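Local coordinates for protein esterase E25 (Uncultured bacterium, PDB 4Q05) that probably hydrolyses carboxylic esters, as a bacterial member of the hormone-sensitive lipase family with an alpha/beta hydrolase fold that forms dimers, at residues 117-122 against 152-157; 133-138 against 164-169; 199-204 against 227-232; 287-292 against 316-321. All coordinates share one frame; numbering follows the deposited sequence.

Contact 1 (117-122 against 152-157)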
loop_
_atom_site.group_PDB
_atom_site.type_symbol
_atom_site.label_atom_id
_atom_site.label_comp_id
_atom_site.label_asym_id
_atom_site.label_seq_id
_atom_site.Cartn_x
_atom_site.Cartn_y
_atom_site.Cartn_z
ATOM N N TYR A 117 -29.581 5.986 -8.140
ATOM C CA TYR A 117 -30.174 5.474 -6.918
ATOM C C TYR A 117 -29.800 6.379 -5.779
ATOM O O TYR A 117 -28.611 6.647 -5.555
ATOM C CB TYR A 117 -29.713 4.041 -6.640
ATOM C CG TYR A 117 -30.300 3.065 -7.619
ATOM C CD1 TYR A 117 -31.553 2.505 -7.404
ATOM C CD2 TYR A 117 -29.627 2.741 -8.785
ATOM C CE1 TYR A 117 -32.106 1.629 -8.321
ATOM C CE2 TYR A 117 -30.172 1.868 -9.700
ATOM C CZ TYR A 117 -31.406 1.317 -9.464
ATOM O OH TYR A 117 -31.945 0.449 -10.383
ATOM N N TYR A 118 -30.823 6.869 -5.078
ATOM C CA TYR A 118 -30.634 7.660 -3.876
ATOM C C TYR A 118 -30.510 6.699 -2.710
ATOM O O TYR A 118 -31.419 5.924 -2.445
ATOM C CB TYR A 118 -31.818 8.586 -3.646
ATOM C CG TYR A 118 -31.941 9.674 -4.688
ATOM C CD1 TYR A 118 -32.598 9.438 -5.888
ATOM C CD2 TYR A 118 -31.398 10.940 -4.470
ATOM C CE1 TYR A 118 -32.713 10.433 -6.839
ATOM C CE2 TYR A 118 -31.510 11.937 -5.419
ATOM C CZ TYR A 118 -32.167 11.676 -6.600
ATOM O OH TYR A 118 -32.283 12.662 -7.554
ATOM N N VAL A 119 -29.379 6.758 -2.025
ATOM C CA VAL A 119 -29.042 5.804 -0.975
ATOM C C VAL A 119 -28.856 6.604 0.300
ATOM O O VAL A 119 -27.893 7.356 0.435
ATOM C CB VAL A 119 -27.755 5.015 -1.321
ATOM C CG1 VAL A 119 -27.415 3.982 -0.214
ATOM C CG2 VAL A 119 -27.907 4.304 -2.666
ATOM N N THR A 120 -29.816 6.477 1.209
ATOM C CA THR A 120 -29.831 7.270 2.433
ATOM C C THR A 120 -29.702 6.361 3.649
ATOM O O THR A 120 -30.552 5.502 3.877
ATOM C CB THR A 120 -31.147 8.063 2.555
ATOM O OG1 THR A 120 -31.480 8.625 1.282
ATOM C CG2 THR A 120 -31.017 9.178 3.578
ATOM N N PRO A 121 -28.630 6.544 4.434
ATOM C CA PRO A 121 -28.405 5.733 5.634
ATOM C C PRO A 121 -29.219 6.298 6.790
ATOM O O PRO A 121 -29.631 7.444 6.689
ATOM C CB PRO A 121 -26.919 5.952 5.906
ATOM C CG PRO A 121 -26.671 7.338 5.451
ATOM C CD PRO A 121 -27.585 7.568 4.257
ATOM N N VAL A 122 -29.443 5.533 7.856
ATOM C CA VAL A 122 -30.211 6.052 8.989
ATOM C C VAL A 122 -29.450 7.133 9.722
ATOM O O VAL A 122 -30.045 8.006 10.347
ATOM C CB VAL A 122 -30.567 4.961 10.014
ATOM C CG1 VAL A 122 -31.908 4.340 9.684
ATOM C CG2 VAL A 122 -29.468 3.915 10.084
ATOM N N GLU A 152 -22.052 -1.393 -3.033
ATOM C CA GLU A 152 -20.980 -0.584 -2.461
ATOM C C GLU A 152 -21.489 0.777 -1.964
ATOM O O GLU A 152 -20.970 1.323 -0.988
ATOM C CB GLU A 152 -19.833 -0.404 -3.453
ATOM C CG GLU A 152 -18.687 0.435 -2.914
ATOM C CD GLU A 152 -17.570 0.625 -3.931
ATOM O OE1 GLU A 152 -17.858 0.754 -5.145
ATOM O OE2 GLU A 152 -16.398 0.653 -3.512
ATOM N N ALA A 153 -22.493 1.322 -2.648
ATOM C CA ALA A 153 -23.103 2.587 -2.255
ATOM C C ALA A 153 -23.750 2.455 -0.889
ATOM O O ALA A 153 -23.702 3.364 -0.066
ATOM C CB ALA A 153 -24.156 2.998 -3.273
ATOM N N ILE A 154 -24.397 1.325 -0.670
ATOM C CA ILE A 154 -25.029 1.055 0.617
ATOM C C ILE A 154 -23.964 0.997 1.719
ATOM O O ILE A 154 -24.147 1.554 2.808
ATOM C CB ILE A 154 -25.814 -0.256 0.552
ATOM C CG1 ILE A 154 -27.016 -0.097 -0.388
ATOM C CG2 ILE A 154 -26.257 -0.704 1.949
ATOM C CD1 ILE A 154 -27.597 -1.428 -0.846
ATOM N N VAL A 155 -22.841 0.346 1.422
ATOM C CA VAL A 155 -21.755 0.236 2.392
ATOM C C VAL A 155 -21.170 1.602 2.712
ATOM O O VAL A 155 -20.973 1.956 3.876
ATOM C CB VAL A 155 -20.607 -0.653 1.881
ATOM C CG1 VAL A 155 -19.426 -0.547 2.823
ATOM C CG2 VAL A 155 -21.062 -2.091 1.729
ATOM N N ILE A 156 -20.880 2.374 1.671
ATOM C CA ILE A 156 -20.372 3.708 1.873
ATOM C C ILE A 156 -21.371 4.538 2.682
ATOM O O ILE A 156 -21.007 5.208 3.652
ATOM C CB ILE A 156 -20.090 4.389 0.513
ATOM C CG1 ILE A 156 -18.934 3.680 -0.206
ATOM C CG2 ILE A 156 -19.791 5.855 0.709
ATOM C CD1 ILE A 156 -18.729 4.145 -1.662
ATOM N N ALA A 157 -22.633 4.502 2.276
ATOM C CA ALA A 157 -23.643 5.314 2.958
ATOM C C ALA A 157 -23.686 5.013 4.462
ATOM O O ALA A 157 -23.556 5.925 5.274
ATOM C CB ALA A 157 -25.011 5.121 2.328
#
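Val119 drives both its methyls into the side of helix 152-157 that carries Ala153, Ile154 and Ala157, and makes up the largest share of the contact. With CG1 anti to the backbone N (chi1 -179°), that methyl reaches in over the helix backbone: Val119 CG1 sits 3.7 Å from Ala157 CB and 3.8 Å from Ala153 O, with the CG1 methylene of Ile154 alongside. The other branch, CG2, meets Ala153 CB at 4.0 Å. Two alanines one turn apart keep this side of the helix low, so the strand and helix axes approach to 8.2 Å, crossing at -31°. One step past the strand, Pro121 sets CB and CG against Ala157 O (CB 3.4 Å away) and CD against Ala157 CB. The touching side chains are apolar and all of this is buried; no hydrogen bond crosses it. The opposite side of the strand is a different matter: Thr120 points away from the helix, Tyr118 is exposed on the subunit surface, and Val122 has already left the contact for the surface. Beneath the helix, Val119 also pairs through its backbone with Val164, whose side chain touches both alanines. A helix laid in this way across a twisted sheet, here over a strand antiparallel to its neighbours, belongs to the layered alpha/beta hydrolase fold.

Contact 2 (133-138 against 164-169)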
loop_
_atom_site.group_PDB
_atom_site.type_symbol
_atom_site.label_atom_id
_atom_site.label_comp_id
_atom_site.label_asym_id
_atom_site.label_seq_id
_atom_site.Cartn_x
_atom_site.Cartn_y
_atom_site.Cartn_z
ATOM N N PHE A 133 -22.217 12.128 -1.463
ATOM C CA PHE A 133 -21.243 11.226 -2.050
ATOM C C PHE A 133 -21.849 10.674 -3.321
ATOM O O PHE A 133 -22.847 9.959 -3.284
ATOM C CB PHE A 133 -20.896 10.079 -1.093
ATOM C CG PHE A 133 -19.785 9.200 -1.593
ATOM C CD1 PHE A 133 -20.005 8.307 -2.627
ATOM C CD2 PHE A 133 -18.519 9.276 -1.031
ATOM C CE1 PHE A 133 -18.993 7.504 -3.104
ATOM C CE2 PHE A 133 -17.496 8.481 -1.493
ATOM C CZ PHE A 133 -17.731 7.586 -2.537
ATOM N N VAL A 134 -21.247 11.019 -4.451
ATOM C CA VAL A 134 -21.742 10.535 -5.727
ATOM C C VAL A 134 -20.939 9.294 -6.090
ATOM O O VAL A 134 -19.712 9.341 -6.245
ATOM C CB VAL A 134 -21.627 11.605 -6.819
ATOM C CG1 VAL A 134 -22.091 11.035 -8.152
ATOM C CG2 VAL A 134 -22.439 12.853 -6.425
ATOM N N HIS A 135 -21.635 8.177 -6.212
ATOM C CA HIS A 135 -20.952 6.895 -6.280
ATOM C C HIS A 135 -21.021 6.316 -7.683
ATOM O O HIS A 135 -22.065 6.368 -8.334
ATOM C CB HIS A 135 -21.571 5.933 -5.271
ATOM C CG HIS A 135 -21.220 4.505 -5.519
ATOM N ND1 HIS A 135 -19.951 4.005 -5.312
ATOM C CD2 HIS A 135 -21.967 3.467 -5.966
ATOM C CE1 HIS A 135 -19.932 2.720 -5.623
ATOM N NE2 HIS A 135 -21.140 2.370 -6.029
ATOM N N THR A 136 -19.900 5.781 -8.155
ATOM C CA THR A 136 -19.850 5.158 -9.470
ATOM C C THR A 136 -19.431 3.714 -9.257
ATOM O O THR A 136 -18.311 3.445 -8.822
ATOM C CB THR A 136 -18.835 5.858 -10.381
ATOM O OG1 THR A 136 -17.575 5.929 -9.715
ATOM C CG2 THR A 136 -19.301 7.282 -10.675
ATOM N N HIS A 137 -20.347 2.789 -9.535
ATOM C CA HIS A 137 -20.158 1.399 -9.146
ATOM C C HIS A 137 -19.002 0.726 -9.885
ATOM O O HIS A 137 -18.595 1.166 -10.958
ATOM C CB HIS A 137 -21.462 0.604 -9.326
ATOM C CG HIS A 137 -21.902 0.460 -10.754
ATOM N ND1 HIS A 137 -21.263 -0.369 -11.654
ATOM C CD2 HIS A 137 -22.924 1.037 -11.435
ATOM C CE1 HIS A 137 -21.878 -0.303 -12.824
ATOM N NE2 HIS A 137 -22.893 0.535 -12.715
ATOM N N GLY A 138 -18.468 -0.328 -9.278
ATOM C CA GLY A 138 -17.402 -1.114 -9.870
ATOM C C GLY A 138 -17.937 -2.210 -10.766
ATOM O O GLY A 138 -19.036 -2.111 -11.310
ATOM N N VAL A 164 -25.605 8.938 -0.284
ATOM C CA VAL A 164 -24.977 8.553 -1.522
ATOM C C VAL A 164 -25.972 8.650 -2.667
ATOM O O VAL A 164 -27.143 8.310 -2.525
ATOM C CB VAL A 164 -24.465 7.109 -1.452
ATOM C CG1 VAL A 164 -23.865 6.707 -2.782
ATOM C CG2 VAL A 164 -23.445 6.973 -0.324
ATOM N N LEU A 165 -25.491 9.137 -3.797
ATOM C CA LEU A 165 -26.242 9.107 -5.035
ATOM C C LEU A 165 -25.456 8.201 -5.983
ATOM O O LEU A 165 -24.364 8.557 -6.432
ATOM C CB LEU A 165 -26.365 10.519 -5.611
ATOM C CG LEU A 165 -27.038 10.633 -6.989
ATOM C CD1 LEU A 165 -28.495 10.206 -6.898
ATOM C CD2 LEU A 165 -26.933 12.058 -7.508
ATOM N N SER A 166 -25.988 7.017 -6.264
ATOM C CA SER A 166 -25.263 6.075 -7.108
ATOM C C SER A 166 -25.723 6.190 -8.546
ATOM O O SER A 166 -26.914 6.120 -8.834
ATOM C CB SER A 166 -25.423 4.635 -6.612
ATOM O OG SER A 166 -24.501 3.783 -7.275
ATOM N N ILE A 167 -24.769 6.376 -9.448
ATOM C CA ILE A 167 -25.100 6.561 -10.847
ATOM C C ILE A 167 -25.143 5.239 -11.615
ATOM O O ILE A 167 -24.146 4.540 -11.739
ATOM C CB ILE A 167 -24.116 7.514 -11.528
ATOM C CG1 ILE A 167 -24.034 8.814 -10.713
ATOM C CG2 ILE A 167 -24.536 7.726 -12.989
ATOM C CD1 ILE A 167 -23.037 9.821 -11.236
ATOM N N ASP A 168 -26.318 4.915 -12.129
ATOM C CA ASP A 168 -26.525 3.701 -12.893
ATOM C C ASP A 168 -26.272 4.048 -14.361
ATOM O O ASP A 168 -27.190 4.144 -15.177
ATOM C CB ASP A 168 -27.953 3.221 -12.653
ATOM C CG ASP A 168 -28.327 2.041 -13.508
ATOM O OD1 ASP A 168 -27.434 1.339 -14.026
ATOM O OD2 ASP A 168 -29.538 1.811 -13.653
ATOM N N TYR A 169 -25.004 4.255 -14.680
ATOM C CA TYR A 169 -24.620 4.742 -15.987
ATOM C C TYR A 169 -24.792 3.667 -17.036
ATOM O O TYR A 169 -24.694 2.473 -16.741
ATOM C CB TYR A 169 -23.168 5.230 -15.963
ATOM C CG TYR A 169 -22.210 4.288 -15.254
ATOM C CD1 TYR A 169 -21.661 3.199 -15.915
ATOM C CD2 TYR A 169 -21.858 4.494 -13.923
ATOM C CE1 TYR A 169 -20.779 2.337 -15.280
ATOM C CE2 TYR A 169 -20.970 3.633 -13.270
ATOM C CZ TYR A 169 -20.435 2.557 -13.962
ATOM O OH TYR A 169 -19.548 1.710 -13.343
HETATM O O HOH W 1 -22.993 3.517 -9.510
HETATM O O HOH W 2 -24.818 1.081 -14.466
#
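Phe133 opens the pairing with Val164: its O accepts from Leu165 N at 2.8 Å, and its CB lies beside Val164 CG2. Val134 turns to the other face, where its CG1 is pressed to 3.4 Å from Ile167 CD1, a tight carbon pair beneath helix 179-194. His135 is gripped at both backbone ends, N giving to Leu165 O and O taking an almost straight bond from Ile167 N. These are neighbouring parallel strands of a beta-alpha-beta unit, connected through helix 151-160, in the central sheet of the hydrolase fold. Water 1 then ties the segments together, giving to His135 O and Ile167 O and accepting from His137 N and Ser166 OG. His137 and Gly138 begin an HGG sequence that in this lipase family usually lines the oxyanion hole. A chi1 of 66° swings the His137 ring over Tyr169, an offset stack with centroids 4.2 Å apart and planes at 14°, while Tyr169 OH donates to His137 O at 2.6 Å. An alanine replacing His137 is likely to leave the Tyr169 ring without its stacking partner and water 2 without the NE2 contact. In the ring plane, His137 ND1 donates to a lone pair of Gly138 O at 2.8 Å, fixing the imidazole.

Contact 3 (199-204 against 227-232)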
loop_
_atom_site.group_PDB
_atom_site.type_symbol
_atom_site.label_atom_id
_atom_site.label_comp_id
_atom_site.label_asym_id
_atom_site.label_seq_id
_atom_site.Cartn_x
_atom_site.Cartn_y
_atom_site.Cartn_z
ATOM N N LYS A 199 -18.946 20.426 -1.740
ATOM C CA LYS A 199 -19.712 19.627 -0.800
ATOM C C LYS A 199 -19.875 18.201 -1.305
ATOM O O LYS A 199 -20.548 17.376 -0.678
ATOM C CB LYS A 199 -21.092 20.240 -0.582
ATOM C CG LYS A 199 -21.060 21.597 0.127
ATOM C CD LYS A 199 -22.468 22.108 0.382
ATOM C CE LYS A 199 -22.440 23.537 0.938
ATOM N NZ LYS A 199 -21.748 23.598 2.248
ATOM N N ILE A 200 -19.277 17.926 -2.456
ATOM C CA ILE A 200 -19.479 16.649 -3.121
ATOM C C ILE A 200 -18.227 15.795 -3.114
ATOM O O ILE A 200 -17.143 16.259 -3.487
ATOM C CB ILE A 200 -19.940 16.864 -4.573
ATOM C CG1 ILE A 200 -21.326 17.515 -4.587
ATOM C CG2 ILE A 200 -19.944 15.539 -5.353
ATOM C CD1 ILE A 200 -21.832 17.816 -5.978
ATOM N N ALA A 201 -18.377 14.547 -2.672
ATOM C CA ALA A 201 -17.347 13.539 -2.892
ATOM C C ALA A 201 -17.782 12.668 -4.069
ATOM O O ALA A 201 -18.963 12.462 -4.305
ATOM C CB ALA A 201 -17.106 12.686 -1.627
ATOM N N LEU A 202 -16.817 12.168 -4.815
ATOM C CA LEU A 202 -17.123 11.384 -5.989
ATOM C C LEU A 202 -16.243 10.155 -6.026
ATOM O O LEU A 202 -15.023 10.236 -5.867
ATOM C CB LEU A 202 -16.847 12.224 -7.242
ATOM C CG LEU A 202 -16.838 11.483 -8.580
ATOM C CD1 LEU A 202 -18.243 11.008 -8.923
ATOM C CD2 LEU A 202 -16.282 12.361 -9.702
ATOM N N GLY A 203 -16.836 9.007 -6.274
ATOM C CA GLY A 203 -15.999 7.885 -6.606
ATOM C C GLY A 203 -16.632 6.543 -6.413
ATOM O O GLY A 203 -17.846 6.412 -6.311
ATOM N N GLY A 204 -15.782 5.531 -6.394
ATOM C CA GLY A 204 -16.239 4.161 -6.333
ATOM C C GLY A 204 -15.081 3.264 -6.677
ATOM O O GLY A 204 -13.947 3.550 -6.314
ATOM N N PRO A 227 -15.040 18.015 -7.432
ATOM C CA PRO A 227 -15.544 17.522 -6.144
ATOM C C PRO A 227 -14.579 17.886 -5.017
ATOM O O PRO A 227 -13.397 18.118 -5.276
ATOM C CB PRO A 227 -15.566 15.996 -6.337
ATOM C CG PRO A 227 -15.640 15.787 -7.795
ATOM C CD PRO A 227 -14.847 16.924 -8.403
ATOM N N GLY A 228 -15.081 17.940 -3.788
ATOM C CA GLY A 228 -14.243 18.202 -2.635
ATOM C C GLY A 228 -13.321 17.040 -2.293
ATOM O O GLY A 228 -12.304 17.223 -1.628
ATOM N N ALA A 229 -13.674 15.841 -2.739
ATOM C CA ALA A 229 -12.873 14.650 -2.441
ATOM C C ALA A 229 -13.203 13.525 -3.413
ATOM O O ALA A 229 -14.313 13.470 -3.947
ATOM C CB ALA A 229 -13.130 14.182 -1.018
ATOM N N LEU A 230 -12.245 12.629 -3.646
ATOM C CA LEU A 230 -12.505 11.465 -4.483
ATOM C C LEU A 230 -12.280 10.219 -3.667
ATOM O O LEU A 230 -11.430 10.202 -2.781
ATOM C CB LEU A 230 -11.550 11.419 -5.669
ATOM C CG LEU A 230 -11.519 12.617 -6.600
ATOM C CD1 LEU A 230 -10.603 12.282 -7.772
ATOM C CD2 LEU A 230 -12.927 12.967 -7.081
ATOM N N PHE A 231 -13.050 9.183 -3.972
ATOM C CA PHE A 231 -12.825 7.852 -3.431
ATOM C C PHE A 231 -12.493 6.913 -4.584
ATOM O O PHE A 231 -13.282 6.777 -5.523
ATOM C CB PHE A 231 -14.087 7.368 -2.720
ATOM C CG PHE A 231 -14.015 5.948 -2.275
ATOM C CD1 PHE A 231 -13.256 5.601 -1.174
ATOM C CD2 PHE A 231 -14.691 4.954 -2.968
ATOM C CE1 PHE A 231 -13.180 4.280 -0.756
ATOM C CE2 PHE A 231 -14.632 3.645 -2.563
ATOM C CZ PHE A 231 -13.874 3.300 -1.452
ATOM N N LEU A 232 -11.314 6.293 -4.535
ATOM C CA LEU A 232 -10.929 5.317 -5.550
ATOM C C LEU A 232 -10.593 3.975 -4.903
ATOM O O LEU A 232 -9.464 3.751 -4.438
ATOM C CB LEU A 232 -9.730 5.812 -6.350
ATOM C CG LEU A 232 -9.887 7.173 -7.026
ATOM C CD1 LEU A 232 -8.586 7.542 -7.709
ATOM C CD2 LEU A 232 -11.029 7.139 -8.041
#
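Leu202 and Pro227 cross obliquely on one face of this parallel pair, Leu202 CB meeting the ring at Pro227 CG, 3.8 Å away. Leu230 joins them from its own strand: its chi1 of -57° sets CG anti to the carbonyl carbon and brings CD2 back toward Leu202, 4.0 Å from its CB. Helix 206-221 covers this leucine cluster. On the reverse face, the methyls of Ala201 and Ala229 stand side by side, CB to CB 4.3 Å. Phe231 instead presents its ring edge to the backbone of Gly203 and Gly204, with CD2 3.6 Å from Gly204 N. Glycine matters at Gly203: a CB there would run into Phe231 O, and the backbone angles alone call for glycine. Gly204 N donates to Phe231 O at 2.9 Å. Farther back, Leu202 bonds through both its N and its O, to Ala229 O and Phe231 N, and Gly228 N closes the start of the ladder on Ile200 O at 2.7 Å. Strand, helix and strand form a beta-alpha-beta unit, and Gly204 leads into a GxSxG pattern consistent with the nucleophile elbow of alpha/beta hydrolases, with Ser206 as the probable nucleophile.

Contact 4 (287-292 against 316-321)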
loop_
_atom_site.group_PDB
_atom_site.type_symbol
_atom_site.label_atom_id
_atom_site.label_comp_id
_atom_site.label_asym_id
_atom_site.label_seq_id
_atom_site.Cartn_x
_atom_site.Cartn_y
_atom_site.Cartn_z
ATOM N N ASP A 287 -3.205 13.028 -17.101
ATOM C CA ASP A 287 -2.688 13.974 -16.123
ATOM C C ASP A 287 -3.506 13.903 -14.842
ATOM O O ASP A 287 -4.731 13.898 -14.890
ATOM C CB ASP A 287 -2.775 15.392 -16.689
ATOM C CG ASP A 287 -1.865 16.381 -15.960
ATOM O OD1 ASP A 287 -1.359 16.065 -14.857
ATOM O OD2 ASP A 287 -1.662 17.486 -16.504
ATOM N N LEU A 288 -2.829 13.856 -13.698
ATOM C CA LEU A 288 -3.513 13.818 -12.408
ATOM C C LEU A 288 -3.286 15.090 -11.592
ATOM O O LEU A 288 -3.770 15.206 -10.467
ATOM C CB LEU A 288 -3.077 12.589 -11.605
ATOM C CG LEU A 288 -3.326 11.248 -12.301
ATOM C CD1 LEU A 288 -2.996 10.081 -11.373
ATOM C CD2 LEU A 288 -4.763 11.161 -12.757
ATOM N N HIS A 289 -2.558 16.053 -12.149
ATOM C CA HIS A 289 -2.422 17.331 -11.468
ATOM C C HIS A 289 -3.786 17.983 -11.295
ATOM O O HIS A 289 -4.645 17.882 -12.165
ATOM C CB HIS A 289 -1.497 18.286 -12.230
ATOM C CG HIS A 289 -0.055 17.884 -12.215
ATOM N ND1 HIS A 289 0.484 17.011 -13.139
ATOM C CD2 HIS A 289 0.965 18.249 -11.400
ATOM C CE1 HIS A 289 1.772 16.853 -12.890
ATOM N NE2 HIS A 289 2.087 17.589 -11.838
ATOM N N GLY A 290 -3.984 18.660 -10.171
ATOM C CA GLY A 290 -5.242 19.337 -9.929
ATOM C C GLY A 290 -6.307 18.460 -9.307
ATOM O O GLY A 290 -7.386 18.942 -8.971
ATOM N N PHE A 291 -6.027 17.171 -9.145
ATOM C CA PHE A 291 -7.027 16.294 -8.529
ATOM C C PHE A 291 -7.370 16.741 -7.111
ATOM O O PHE A 291 -6.516 17.223 -6.374
ATOM C CB PHE A 291 -6.578 14.820 -8.547
ATOM C CG PHE A 291 -7.101 14.041 -9.734
ATOM C CD1 PHE A 291 -6.900 14.503 -11.029
ATOM C CD2 PHE A 291 -7.798 12.858 -9.550
ATOM C CE1 PHE A 291 -7.385 13.792 -12.122
ATOM C CE2 PHE A 291 -8.280 12.142 -10.630
ATOM C CZ PHE A 291 -8.069 12.606 -11.925
ATOM N N PRO A 292 -8.639 16.579 -6.728
ATOM C CA PRO A 292 -9.074 16.808 -5.352
ATOM C C PRO A 292 -8.383 15.787 -4.442
ATOM O O PRO A 292 -7.833 14.816 -4.955
ATOM C CB PRO A 292 -10.579 16.482 -5.398
ATOM C CG PRO A 292 -10.942 16.366 -6.833
ATOM C CD PRO A 292 -9.695 15.979 -7.559
ATOM N N ARG A 316 0.352 11.571 -5.607
ATOM C CA ARG A 316 1.303 12.222 -4.703
ATOM C C ARG A 316 2.376 12.984 -5.474
ATOM O O ARG A 316 2.718 14.108 -5.131
ATOM C CB ARG A 316 1.953 11.208 -3.761
ATOM C CG ARG A 316 0.970 10.513 -2.812
ATOM C CD ARG A 316 0.255 11.465 -1.835
ATOM N NE ARG A 316 1.146 12.112 -0.875
ATOM C CZ ARG A 316 1.096 11.950 0.452
ATOM N NH1 ARG A 316 0.199 11.152 1.015
ATOM N NH2 ARG A 316 1.953 12.598 1.232
ATOM N N GLN A 317 2.897 12.363 -6.519
ATOM C CA GLN A 317 3.918 12.993 -7.346
ATOM C C GLN A 317 3.368 14.216 -8.074
ATOM O O GLN A 317 4.125 15.070 -8.527
ATOM C CB GLN A 317 4.513 11.977 -8.327
ATOM C CG GLN A 317 5.424 10.968 -7.633
ATOM C CD GLN A 317 5.896 9.857 -8.549
ATOM O OE1 GLN A 317 5.465 9.750 -9.686
ATOM N NE2 GLN A 317 6.766 9.006 -8.039
ATOM N N SER A 318 2.046 14.312 -8.158
ATOM C CA SER A 318 1.417 15.409 -8.882
ATOM C C SER A 318 0.880 16.434 -7.903
ATOM O O SER A 318 0.095 17.313 -8.264
ATOM C CB SER A 318 0.302 14.889 -9.797
ATOM O OG SER A 318 0.818 13.932 -10.703
ATOM N N GLY A 319 1.313 16.320 -6.653
ATOM C CA GLY A 319 1.001 17.336 -5.671
ATOM C C GLY A 319 -0.400 17.214 -5.120
ATOM O O GLY A 319 -0.943 18.164 -4.559
ATOM N N VAL A 320 -0.991 16.036 -5.264
ATOM C CA VAL A 320 -2.345 15.820 -4.769
ATOM C C VAL A 320 -2.326 15.172 -3.387
ATOM O O VAL A 320 -1.508 14.308 -3.114
ATOM C CB VAL A 320 -3.140 14.916 -5.727
ATOM C CG1 VAL A 320 -4.530 14.667 -5.185
ATOM C CG2 VAL A 320 -3.198 15.543 -7.134
ATOM N N VAL A 321 -3.232 15.591 -2.520
ATOM C CA VAL A 321 -3.434 14.890 -1.264
ATOM C C VAL A 321 -4.045 13.532 -1.583
ATOM O O VAL A 321 -5.125 13.445 -2.167
ATOM C CB VAL A 321 -4.365 15.680 -0.327
ATOM C CG1 VAL A 321 -4.596 14.904 0.967
ATOM C CG2 VAL A 321 -3.775 17.069 -0.033
HETATM O O HOH W 3 0.032 13.544 -13.302
HETATM O O HOH W 4 4.612 17.329 -10.672
HETATM O O HOH W 5 -2.161 18.973 -8.071
HETATM O O HOH W 6 -5.401 17.431 -3.638
#
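With CG anti to its carbonyl carbon (chi1 -70°), His289 stands its ring face against Ser318, whose CB lies 3.7 Å from the ring centroid and 5° off the normal, a CH-pi contact. Val320, its CG1 anti to the backbone N (chi1 178°), spreads its methyls among the carbonyls of the type II turn and of Pro292 after it: CG1 is 3.3 Å from Pro292 O, and CG2 is 3.4 Å from Leu288 O and also touches Phe291 CB. An alanine in place of Val320 would probably open a gap between Phe291 CB and the chain leaving the helix. Asp287 holds the imidazole, taking His289 ND1 at 2.7 Å on the syn lone pair of OD1 and His289 N from above the carboxylate plane, an Asx turn. Gly319 ends helix 305-317 in a Schellman motif, and Ser318 OG turns back to Lys314 O. Nearby, Arg316 makes a salt bridge to Glu350 of the second subunit. No direct hydrogen bond joins the segments; four waters bridge them, water 5 between Gly290 N and Ser318 O. The Asp287 carboxylate would tend to favour a positively charged His289, while the loop and helix end meet through methyls, one ring face and solvent.

Overall arrangement
Contacts 1, 2 and 3 all belong to the one mixed central sheet, and their centres step across it: 9 Å from contact 1 to contact 2, then 10 Å on to contact 3. Contacts 1 and 2 interleave along the chain, since helix 151-160 connects the two strands of contact 2 and also packs on strand 114-120. Contact 3 follows in sequence, its strand 200-205 bonding to strand 132-136, which sets the HGG sequence beside the probable nucleophile elbow. Contact 4 comes last, at the far end: its centre is 14 Å from that of contact 3, which it touches through Phe291 and Pro292 against Leu230, and its helix end borders the second subunit.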